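Local coordinates for pyoverdine biosynthesis protein PvcB (Pseudomonas aeruginosa, PDB 4YLM) that catalyses the iron- and 2-oxoglutarate-dependent oxidation of tyrosine isonitrile on the way to paerucumarin, at residues A[76-87]-A[276-284]; A[193-201]-A[228-236]. All coordinates share one frame; numbering follows the deposited sequence.

In the fold
The two contacts lie on opposite sides of the chain's centre; their own centres are 27 Å apart and they do not touch. Contact 1 (76-87 with 276-284) adds the short strand 82-83 to strand 272-286 of the main sheet. It is partly buried and combines backbone bonds, an indole-imidazole bond, apolar contacts and bridging waters, several of them round the exposed Glu81. Contact 2 is more buried and packs helix 224-235 on residues 193-201 through side chains, with leucines round Phe197 and a Glu199-Arg232 salt bridge. They share no strand or helix. Both approach the probable iron site, contact 1 through His278 and Asp114, contact 2 through Glu199 and Leu111 beside His112.

Contact 1. Residues A[76-87]-A[276-284]; sequences CHDFGEVMLWPF and RVHIHAEPA
Glu81 O accepts a hydrogen bond from His280 N at 2.8 Å, and Met83 N returns one to His278 O. The two bonds flank the non-hydrogen-bonded pair Val82-Ile279 in a short, weakly bonded antiparallel pairing just after helix 69-79. Packing is tightest where Met83 and Trp85 meet the two histidines. Met83 CB sits over one face of the His280 imidazole, 3.6 Å from its centroid. With CG anti to the backbone N (chi1 -175°) and a bend at chi3, Met83 carries CE to 3.3 Å from His278 ND1. Trp85 NE1 donates to that same ND1 at 3.1 Å, in the plane of both rings. Near the helix end the packing is apolar: Ile279 CG1 lies 4.0 Å from Phe79 CD2, and Cys76 SG meets Val277 CG1. On the exposed Glu81 side, by contrast, waters carry the carboxylate's links: one joins OE2 (2.6 Å) to Ala281 O, another OE2 to Ala284 N. His278 NE2 bonds Asp114, a probable iron ligand, so Trp85 probably helps to orient a second-shell histidine of the iron site in this TauD-like jelly-roll oxygenase.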
loop_
_atom_site.group_PDB
_atom_site.type_symbol
_atom_site.label_atom_id
_atom_site.label_comp_id
_atom_site.label_asym_id
_atom_site.label_seq_id
_atom_site.Cartn_x
_atom_site.Cartn_y
_atom_site.Cartn_z
ATOM N N CYS A 76 -17.438 2.077 5.064
ATOM C CA CYS A 76 -16.531 2.879 5.882
ATOM C C CYS A 76 -15.958 2.103 7.057
ATOM O O CYS A 76 -14.824 2.364 7.466
ATOM C CB CYS A 76 -17.191 4.174 6.367
ATOM S SG CYS A 76 -17.424 5.386 5.046
ATOM N N HIS A 77 -16.731 1.154 7.593
ATOM C CA HIS A 77 -16.228 0.293 8.666
ATOM C C HIS A 77 -15.092 -0.603 8.153
ATOM O O HIS A 77 -14.199 -0.980 8.919
ATOM C CB HIS A 77 -17.348 -0.569 9.275
ATOM C CG HIS A 77 -18.262 0.178 10.199
ATOM N ND1 HIS A 77 -17.814 0.826 11.329
ATOM C CD2 HIS A 77 -19.606 0.360 10.169
ATOM C CE1 HIS A 77 -18.838 1.384 11.951
ATOM N NE2 HIS A 77 -19.937 1.118 11.266
ATOM N N ASP A 78 -15.135 -0.970 6.869
ATOM C CA ASP A 78 -14.023 -1.719 6.275
ATOM C C ASP A 78 -12.851 -0.784 5.994
ATOM O O ASP A 78 -11.693 -1.158 6.128
ATOM C CB ASP A 78 -14.439 -2.400 4.964
ATOM C CG ASP A 78 -13.369 -3.361 4.444
ATOM O OD1 ASP A 78 -12.998 -4.284 5.196
ATOM O OD2 ASP A 78 -12.882 -3.190 3.301
ATOM N N PHE A 79 -13.169 0.432 5.564
ATOM C CA PHE A 79 -12.164 1.436 5.213
ATOM C C PHE A 79 -11.211 1.774 6.369
ATOM O O PHE A 79 -9.986 1.887 6.187
ATOM C CB PHE A 79 -12.883 2.702 4.737
ATOM C CG PHE A 79 -11.959 3.800 4.301
ATOM C CD1 PHE A 79 -11.632 3.955 2.960
ATOM C CD2 PHE A 79 -11.429 4.681 5.227
ATOM C CE1 PHE A 79 -10.775 4.985 2.558
ATOM C CE2 PHE A 79 -10.578 5.712 4.835
ATOM C CZ PHE A 79 -10.250 5.858 3.500
ATOM N N GLY A 80 -11.767 1.963 7.561
ATOM C CA GLY A 80 -10.958 2.276 8.732
ATOM C C GLY A 80 -11.813 2.248 9.985
ATOM O O GLY A 80 -12.886 1.665 9.970
ATOM N N GLU A 81 -11.345 2.860 11.065
ATOM C CA GLU A 81 -12.154 2.948 12.285
ATOM C C GLU A 81 -13.093 4.153 12.228
ATOM O O GLU A 81 -12.654 5.296 12.336
ATOM C CB GLU A 81 -11.255 3.058 13.521
ATOM C CG GLU A 81 -12.014 2.947 14.846
ATOM C CD GLU A 81 -11.172 3.368 16.054
ATOM O OE1 GLU A 81 -11.742 3.469 17.160
ATOM O OE2 GLU A 81 -9.949 3.607 15.902
ATOM N N VAL A 82 -14.386 3.904 12.048
ATOM C CA VAL A 82 -15.334 5.009 11.919
ATOM C C VAL A 82 -15.420 5.761 13.237
ATOM O O VAL A 82 -15.459 5.151 14.298
ATOM C CB VAL A 82 -16.734 4.515 11.497
ATOM C CG1 VAL A 82 -17.784 5.618 11.674
ATOM C CG2 VAL A 82 -16.715 4.014 10.052
ATOM N N MET A 83 -15.402 7.087 13.176
ATOM C CA MET A 83 -15.678 7.881 14.356
ATOM C C MET A 83 -17.197 8.072 14.465
ATOM O O MET A 83 -17.805 8.797 13.666
ATOM C CB MET A 83 -14.962 9.229 14.303
ATOM C CG MET A 83 -15.127 10.048 15.575
ATOM S SD MET A 83 -14.237 11.626 15.571
ATOM C CE MET A 83 -15.457 12.687 14.838
ATOM N N LEU A 84 -17.799 7.400 15.442
ATOM C CA LEU A 84 -19.251 7.374 15.576
ATOM C C LEU A 84 -19.789 8.577 16.337
ATOM O O LEU A 84 -19.201 9.029 17.322
ATOM C CB LEU A 84 -19.707 6.077 16.249
ATOM C CG LEU A 84 -19.600 4.804 15.405
ATOM C CD1 LEU A 84 -19.872 3.571 16.265
ATOM C CD2 LEU A 84 -20.544 4.851 14.203
ATOM N N TRP A 85 -20.907 9.107 15.857
ATOM C CA TRP A 85 -21.593 10.187 16.551
ATOM C C TRP A 85 -22.849 9.598 17.190
ATOM O O TRP A 85 -23.187 8.441 16.944
ATOM C CB TRP A 85 -21.977 11.284 15.562
ATOM C CG TRP A 85 -20.822 12.094 15.041
ATOM C CD1 TRP A 85 -19.883 11.705 14.116
ATOM C CD2 TRP A 85 -20.500 13.443 15.394
ATOM N NE1 TRP A 85 -18.997 12.734 13.886
ATOM C CE2 TRP A 85 -19.355 13.809 14.659
ATOM C CE3 TRP A 85 -21.071 14.378 16.266
ATOM C CZ2 TRP A 85 -18.767 15.065 14.775
ATOM C CZ3 TRP A 85 -20.485 15.624 16.378
ATOM C CH2 TRP A 85 -19.347 15.958 15.634
ATOM N N PRO A 86 -23.557 10.388 18.007
ATOM C CA PRO A 86 -24.816 9.859 18.551
ATOM C C PRO A 86 -25.775 9.413 17.447
ATOM O O PRO A 86 -26.550 8.471 17.647
ATOM C CB PRO A 86 -25.377 11.046 19.326
ATOM C CG PRO A 86 -24.142 11.780 19.781
ATOM C CD PRO A 86 -23.168 11.659 18.639
ATOM N N PHE A 87 -25.703 10.052 16.281
ATOM C CA PHE A 87 -26.560 9.659 15.162
ATOM C C PHE A 87 -26.045 8.438 14.388
ATOM O O PHE A 87 -26.682 7.985 13.438
ATOM C CB PHE A 87 -26.785 10.831 14.204
ATOM C CG PHE A 87 -25.512 11.469 13.690
ATOM C CD1 PHE A 87 -25.079 12.684 14.200
ATOM C CD2 PHE A 87 -24.767 10.860 12.676
ATOM C CE1 PHE A 87 -23.914 13.295 13.724
ATOM C CE2 PHE A 87 -23.597 11.462 12.188
ATOM C CZ PHE A 87 -23.171 12.678 12.715
ATOM N N ARG A 276 -21.775 12.443 5.029
ATOM C CA ARG A 276 -20.407 12.501 5.531
ATOM C C ARG A 276 -20.149 11.508 6.658
ATOM O O ARG A 276 -20.954 11.384 7.592
ATOM C CB ARG A 276 -20.062 13.908 6.021
ATOM C CG ARG A 276 -18.623 14.027 6.545
ATOM C CD ARG A 276 -18.526 15.046 7.673
ATOM N NE ARG A 276 -19.164 14.563 8.893
ATOM C CZ ARG A 276 -19.480 15.339 9.927
ATOM N NH1 ARG A 276 -19.222 16.634 9.884
ATOM N NH2 ARG A 276 -20.064 14.821 11.000
ATOM N N VAL A 277 -19.008 10.825 6.567
ATOM C CA VAL A 277 -18.523 9.913 7.599
ATOM C C VAL A 277 -17.113 10.341 8.013
ATOM O O VAL A 277 -16.298 10.719 7.162
ATOM C CB VAL A 277 -18.485 8.462 7.067
ATOM C CG1 VAL A 277 -17.941 7.488 8.136
ATOM C CG2 VAL A 277 -19.881 8.038 6.578
ATOM N N HIS A 278 -16.837 10.309 9.316
ATOM C CA HIS A 278 -15.515 10.609 9.843
ATOM C C HIS A 278 -14.747 9.308 10.078
ATOM O O HIS A 278 -15.331 8.323 10.523
ATOM C CB HIS A 278 -15.637 11.354 11.172
ATOM C CG HIS A 278 -15.890 12.823 11.031
ATOM N ND1 HIS A 278 -16.749 13.509 11.862
ATOM C CD2 HIS A 278 -15.362 13.746 10.191
ATOM C CE1 HIS A 278 -16.750 14.791 11.532
ATOM N NE2 HIS A 278 -15.922 14.960 10.517
ATOM N N ILE A 279 -13.446 9.309 9.791
ATOM C CA ILE A 279 -12.597 8.141 10.046
ATOM C C ILE A 279 -11.520 8.553 11.026
ATOM O O ILE A 279 -10.844 9.556 10.815
ATOM C CB ILE A 279 -11.919 7.629 8.761
ATOM C CG1 ILE A 279 -12.949 7.457 7.638
ATOM C CG2 ILE A 279 -11.100 6.341 9.039
ATOM C CD1 ILE A 279 -13.964 6.370 7.884
ATOM N N HIS A 280 -11.356 7.781 12.094
ATOM C CA HIS A 280 -10.349 8.071 13.104
ATOM C C HIS A 280 -8.952 7.965 12.508
ATOM O O HIS A 280 -8.737 7.241 11.537
ATOM C CB HIS A 280 -10.447 7.061 14.250
ATOM C CG HIS A 280 -11.457 7.421 15.296
ATOM N ND1 HIS A 280 -11.358 8.562 16.064
ATOM C CD2 HIS A 280 -12.579 6.784 15.710
ATOM C CE1 HIS A 280 -12.375 8.611 16.907
ATOM N NE2 HIS A 280 -13.126 7.540 16.717
ATOM N N ALA A 281 -8.018 8.694 13.099
ATOM C CA ALA A 281 -6.594 8.463 12.878
ATOM C C ALA A 281 -6.201 7.084 13.424
ATOM O O ALA A 281 -6.999 6.426 14.098
ATOM C CB ALA A 281 -5.771 9.576 13.561
ATOM N N GLU A 282 -4.979 6.645 13.123
ATOM C CA GLU A 282 -4.516 5.307 13.491
ATOM C C GLU A 282 -3.285 5.415 14.374
ATOM O O GLU A 282 -2.180 5.591 13.870
ATOM C CB GLU A 282 -4.135 4.495 12.251
ATOM C CG GLU A 282 -5.270 4.132 11.323
ATOM C CD GLU A 282 -4.767 3.427 10.075
ATOM O OE1 GLU A 282 -4.949 2.198 9.972
ATOM O OE2 GLU A 282 -4.178 4.098 9.203
ATOM N N PRO A 283 -3.474 5.311 15.694
ATOM C CA PRO A 283 -4.791 5.064 16.275
ATOM C C PRO A 283 -5.506 6.382 16.551
ATOM O O PRO A 283 -4.981 7.455 16.230
ATOM C CB PRO A 283 -4.444 4.360 17.586
ATOM C CG PRO A 283 -3.165 5.051 18.019
ATOM C CD PRO A 283 -2.422 5.386 16.727
ATOM N N ALA A 284 -6.688 6.306 17.151
ATOM C CA ALA A 284 -7.505 7.506 17.347
ATOM C C ALA A 284 -6.696 8.666 17.922
ATOM O O ALA A 284 -5.851 8.476 18.793
ATOM C CB ALA A 284 -8.726 7.198 18.215
HETATM O O HOH W 1 -8.088 3.973 14.128
HETATM O O HOH W 2 -8.906 4.335 11.369
HETATM O O HOH W 3 -7.911 3.838 17.795
HETATM O O HOH W 4 -18.845 9.611 11.227
HETATM O O HOH W 5 -16.024 6.193 17.577
#

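Contact 2. Residues A[193-201]-A[228-236]; sequences PILRFCEPP and LASLRRCLY
Residues 193-201 run extended past one side of helix 224-235, with the backbones well apart, the closest CA atoms being those of Glu199 and Leu228 at 7.9 Å, so side chains bridge the gap. Phe197, with CG anti to its own N (chi1 173°), points its ring at the helix. Leu231 CD1 makes a CH-pi contact over the ring centre, 3.9 Å from the centroid, Leu228 CD2 lies at the edge, 3.8 Å from CZ, and Leu235 CD1 approaches Phe197 CD2 obliquely. Leu195 CD1 fits against the CD2 methyls of both Leu231 and Leu235. Beyond this apolar cluster the extended Glu199 places its carboxylate between Arg232 of the helix and Tyr236 just after it. OE2 forms a salt bridge with Arg232 NE at 2.7 Å through its anti lone pair, and OE1 receives Tyr236 OH at 2.7 Å through its syn lone pair. With a bond from Leu111 N to OE1 as well, three bonds fix the carboxylate's rotation; Leu111 precedes the probable iron ligand His112. Arg232 NH2 adds a weak bond to Pro200 O. Helices 146-152 and 155-163 flank the apolar end, where Leu150 and Trp161 pack on Leu195, while Leu260 of strand 259-263 meets Phe197 and Leu235.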
loop_
_atom_site.group_PDB
_atom_site.type_symbol
_atom_site.label_atom_id
_atom_site.label_comp_id
_atom_site.label_asym_id
_atom_site.label_seq_id
_atom_site.Cartn_x
_atom_site.Cartn_y
_atom_site.Cartn_z
ATOM N N PRO A 193 5.090 20.563 8.654
ATOM C CA PRO A 193 4.406 21.814 9.012
ATOM C C PRO A 193 3.023 21.963 8.393
ATOM O O PRO A 193 2.828 21.736 7.193
ATOM C CB PRO A 193 5.353 22.903 8.471
ATOM C CG PRO A 193 6.702 22.256 8.477
ATOM C CD PRO A 193 6.432 20.812 8.088
ATOM N N ILE A 194 2.057 22.330 9.229
ATOM C CA ILE A 194 0.702 22.608 8.772
ATOM C C ILE A 194 0.217 23.893 9.446
ATOM O O ILE A 194 0.900 24.441 10.310
ATOM C CB ILE A 194 -0.267 21.480 9.177
ATOM C CG1 ILE A 194 -0.218 21.274 10.699
ATOM C CG2 ILE A 194 0.047 20.154 8.402
ATOM C CD1 ILE A 194 -1.379 20.392 11.248
ATOM N N LEU A 195 -0.965 24.358 9.058
ATOM C CA LEU A 195 -1.636 25.427 9.784
ATOM C C LEU A 195 -2.883 24.865 10.460
ATOM O O LEU A 195 -3.571 24.000 9.901
ATOM C CB LEU A 195 -2.034 26.558 8.835
ATOM C CG LEU A 195 -0.932 27.225 8.003
ATOM C CD1 LEU A 195 -1.537 28.226 7.040
ATOM C CD2 LEU A 195 0.095 27.912 8.912
ATOM N N ARG A 196 -3.163 25.344 11.668
ATOM C CA ARG A 196 -4.471 25.124 12.292
ATOM C C ARG A 196 -5.048 26.515 12.558
ATOM O O ARG A 196 -4.521 27.260 13.369
ATOM C CB ARG A 196 -4.345 24.334 13.600
ATOM C CG ARG A 196 -3.858 22.897 13.430
ATOM C CD ARG A 196 -4.889 21.993 12.727
ATOM N NE ARG A 196 -4.862 22.128 11.269
ATOM C CZ ARG A 196 -5.576 21.372 10.431
ATOM N NH1 ARG A 196 -6.384 20.427 10.901
ATOM N NH2 ARG A 196 -5.484 21.558 9.119
ATOM N N PHE A 197 -6.117 26.856 11.852
ATOM C CA PHE A 197 -6.677 28.191 11.895
ATOM C C PHE A 197 -8.177 28.048 11.741
ATOM O O PHE A 197 -8.638 27.345 10.848
ATOM C CB PHE A 197 -6.096 29.007 10.737
ATOM C CG PHE A 197 -6.708 30.384 10.556
ATOM C CD1 PHE A 197 -6.803 31.272 11.616
ATOM C CD2 PHE A 197 -7.119 30.805 9.300
ATOM C CE1 PHE A 197 -7.338 32.548 11.434
ATOM C CE2 PHE A 197 -7.641 32.077 9.105
ATOM C CZ PHE A 197 -7.753 32.949 10.175
ATOM N N CYS A 198 -8.937 28.671 12.639
ATOM C CA CYS A 198 -10.378 28.774 12.457
ATOM C C CYS A 198 -10.656 30.223 12.086
ATOM O O CYS A 198 -10.391 31.133 12.870
ATOM C CB CYS A 198 -11.137 28.365 13.725
ATOM S SG CYS A 198 -12.965 28.374 13.535
ATOM N N GLU A 199 -11.151 30.433 10.871
ATOM C CA GLU A 199 -11.278 31.769 10.314
ATOM C C GLU A 199 -12.546 32.457 10.833
ATOM O O GLU A 199 -13.586 31.819 10.958
ATOM C CB GLU A 199 -11.313 31.678 8.785
ATOM C CG GLU A 199 -11.416 33.013 8.084
ATOM C CD GLU A 199 -11.724 32.875 6.609
ATOM O OE1 GLU A 199 -12.031 31.741 6.160
ATOM O OE2 GLU A 199 -11.674 33.908 5.899
ATOM N N PRO A 200 -12.458 33.759 11.150
ATOM C CA PRO A 200 -13.664 34.515 11.527
ATOM C C PRO A 200 -14.525 34.851 10.309
ATOM O O PRO A 200 -13.983 35.089 9.236
ATOM C CB PRO A 200 -13.101 35.816 12.119
ATOM C CG PRO A 200 -11.644 35.559 12.366
ATOM C CD PRO A 200 -11.229 34.548 11.340
ATOM N N PRO A 201 -15.857 34.879 10.479
ATOM C CA PRO A 201 -16.805 35.252 9.419
ATOM C C PRO A 201 -16.795 36.746 9.092
ATOM O O PRO A 201 -15.896 37.463 9.541
ATOM C CB PRO A 201 -18.159 34.864 10.013
ATOM C CG PRO A 201 -17.946 34.923 11.488
ATOM C CD PRO A 201 -16.545 34.464 11.713
ATOM N N LEU A 228 -4.826 38.075 9.935
ATOM C CA LEU A 228 -5.988 37.593 9.197
ATOM C C LEU A 228 -5.861 37.804 7.697
ATOM O O LEU A 228 -6.224 36.929 6.911
ATOM C CB LEU A 228 -7.277 38.242 9.704
ATOM C CG LEU A 228 -7.664 37.971 11.158
ATOM C CD1 LEU A 228 -9.077 38.495 11.425
ATOM C CD2 LEU A 228 -7.569 36.483 11.481
ATOM N N ALA A 229 -5.359 38.969 7.301
ATOM C CA ALA A 229 -5.245 39.297 5.888
ATOM C C ALA A 229 -4.257 38.365 5.182
ATOM O O ALA A 229 -4.498 37.938 4.060
ATOM C CB ALA A 229 -4.813 40.747 5.709
ATOM N N SER A 230 -3.142 38.096 5.844
ATOM C CA SER A 230 -2.064 37.324 5.257
ATOM C C SER A 230 -2.439 35.845 5.217
ATOM O O SER A 230 -2.180 35.171 4.235
ATOM C CB SER A 230 -0.774 37.524 6.046
ATOM O OG SER A 230 -0.921 37.069 7.378
ATOM N N LEU A 231 -3.060 35.357 6.285
ATOM C CA LEU A 231 -3.559 33.991 6.305
ATOM C C LEU A 231 -4.570 33.789 5.185
ATOM O O LEU A 231 -4.485 32.813 4.431
ATOM C CB LEU A 231 -4.150 33.648 7.673
ATOM C CG LEU A 231 -3.101 33.271 8.725
ATOM C CD1 LEU A 231 -3.692 33.301 10.138
ATOM C CD2 LEU A 231 -2.483 31.903 8.416
ATOM N N ARG A 232 -5.497 34.736 5.041
ATOM C CA ARG A 232 -6.509 34.643 3.992
ATOM C C ARG A 232 -5.899 34.711 2.595
ATOM O O ARG A 232 -6.329 33.989 1.695
ATOM C CB ARG A 232 -7.587 35.723 4.147
ATOM C CG ARG A 232 -8.631 35.420 5.210
ATOM C CD ARG A 232 -9.498 36.660 5.538
ATOM N NE ARG A 232 -10.555 36.339 6.499
ATOM C CZ ARG A 232 -11.079 37.202 7.368
ATOM N NH1 ARG A 232 -10.650 38.460 7.413
ATOM N NH2 ARG A 232 -12.033 36.801 8.203
ATOM N N ARG A 233 -4.910 35.579 2.404
ATOM C CA ARG A 233 -4.274 35.708 1.094
ATOM C C ARG A 233 -3.680 34.364 0.658
ATOM O O ARG A 233 -3.755 33.985 -0.505
ATOM C CB ARG A 233 -3.153 36.751 1.131
ATOM C CG ARG A 233 -2.482 36.968 -0.215
ATOM C CD ARG A 233 -1.247 37.875 -0.118
ATOM N NE ARG A 233 -0.112 37.249 0.562
ATOM C CZ ARG A 233 0.768 36.446 -0.028
ATOM N NH1 ARG A 233 0.647 36.153 -1.320
ATOM N NH2 ARG A 233 1.774 35.933 0.670
ATOM N N CYS A 234 -3.079 33.658 1.604
ATOM C CA CYS A 234 -2.350 32.436 1.275
ATOM C C CYS A 234 -3.272 31.214 1.209
ATOM O O CYS A 234 -3.129 30.373 0.328
ATOM C CB CYS A 234 -1.202 32.219 2.260
ATOM S SG CYS A 234 0.135 33.458 2.110
ATOM N N LEU A 235 -4.231 31.137 2.127
ATOM C CA LEU A 235 -5.173 30.026 2.144
ATOM C C LEU A 235 -6.152 30.072 0.980
ATOM O O LEU A 235 -6.571 29.021 0.488
ATOM C CB LEU A 235 -5.913 29.959 3.481
ATOM C CG LEU A 235 -5.060 29.565 4.684
ATOM C CD1 LEU A 235 -5.788 29.924 5.987
ATOM C CD2 LEU A 235 -4.713 28.057 4.614
ATOM N N TYR A 236 -6.511 31.272 0.518
ATOM C CA TYR A 236 -7.450 31.372 -0.602
ATOM C C TYR A 236 -6.761 31.539 -1.955
ATOM O O TYR A 236 -7.417 31.660 -2.986
ATOM C CB TYR A 236 -8.482 32.490 -0.381
ATOM C CG TYR A 236 -9.528 32.166 0.666
ATOM C CD1 TYR A 236 -10.675 31.445 0.335
ATOM C CD2 TYR A 236 -9.368 32.575 1.985
ATOM C CE1 TYR A 236 -11.646 31.147 1.298
ATOM C CE2 TYR A 236 -10.321 32.285 2.948
ATOM C CZ TYR A 236 -11.458 31.574 2.602
ATOM O OH TYR A 236 -12.403 31.299 3.566
#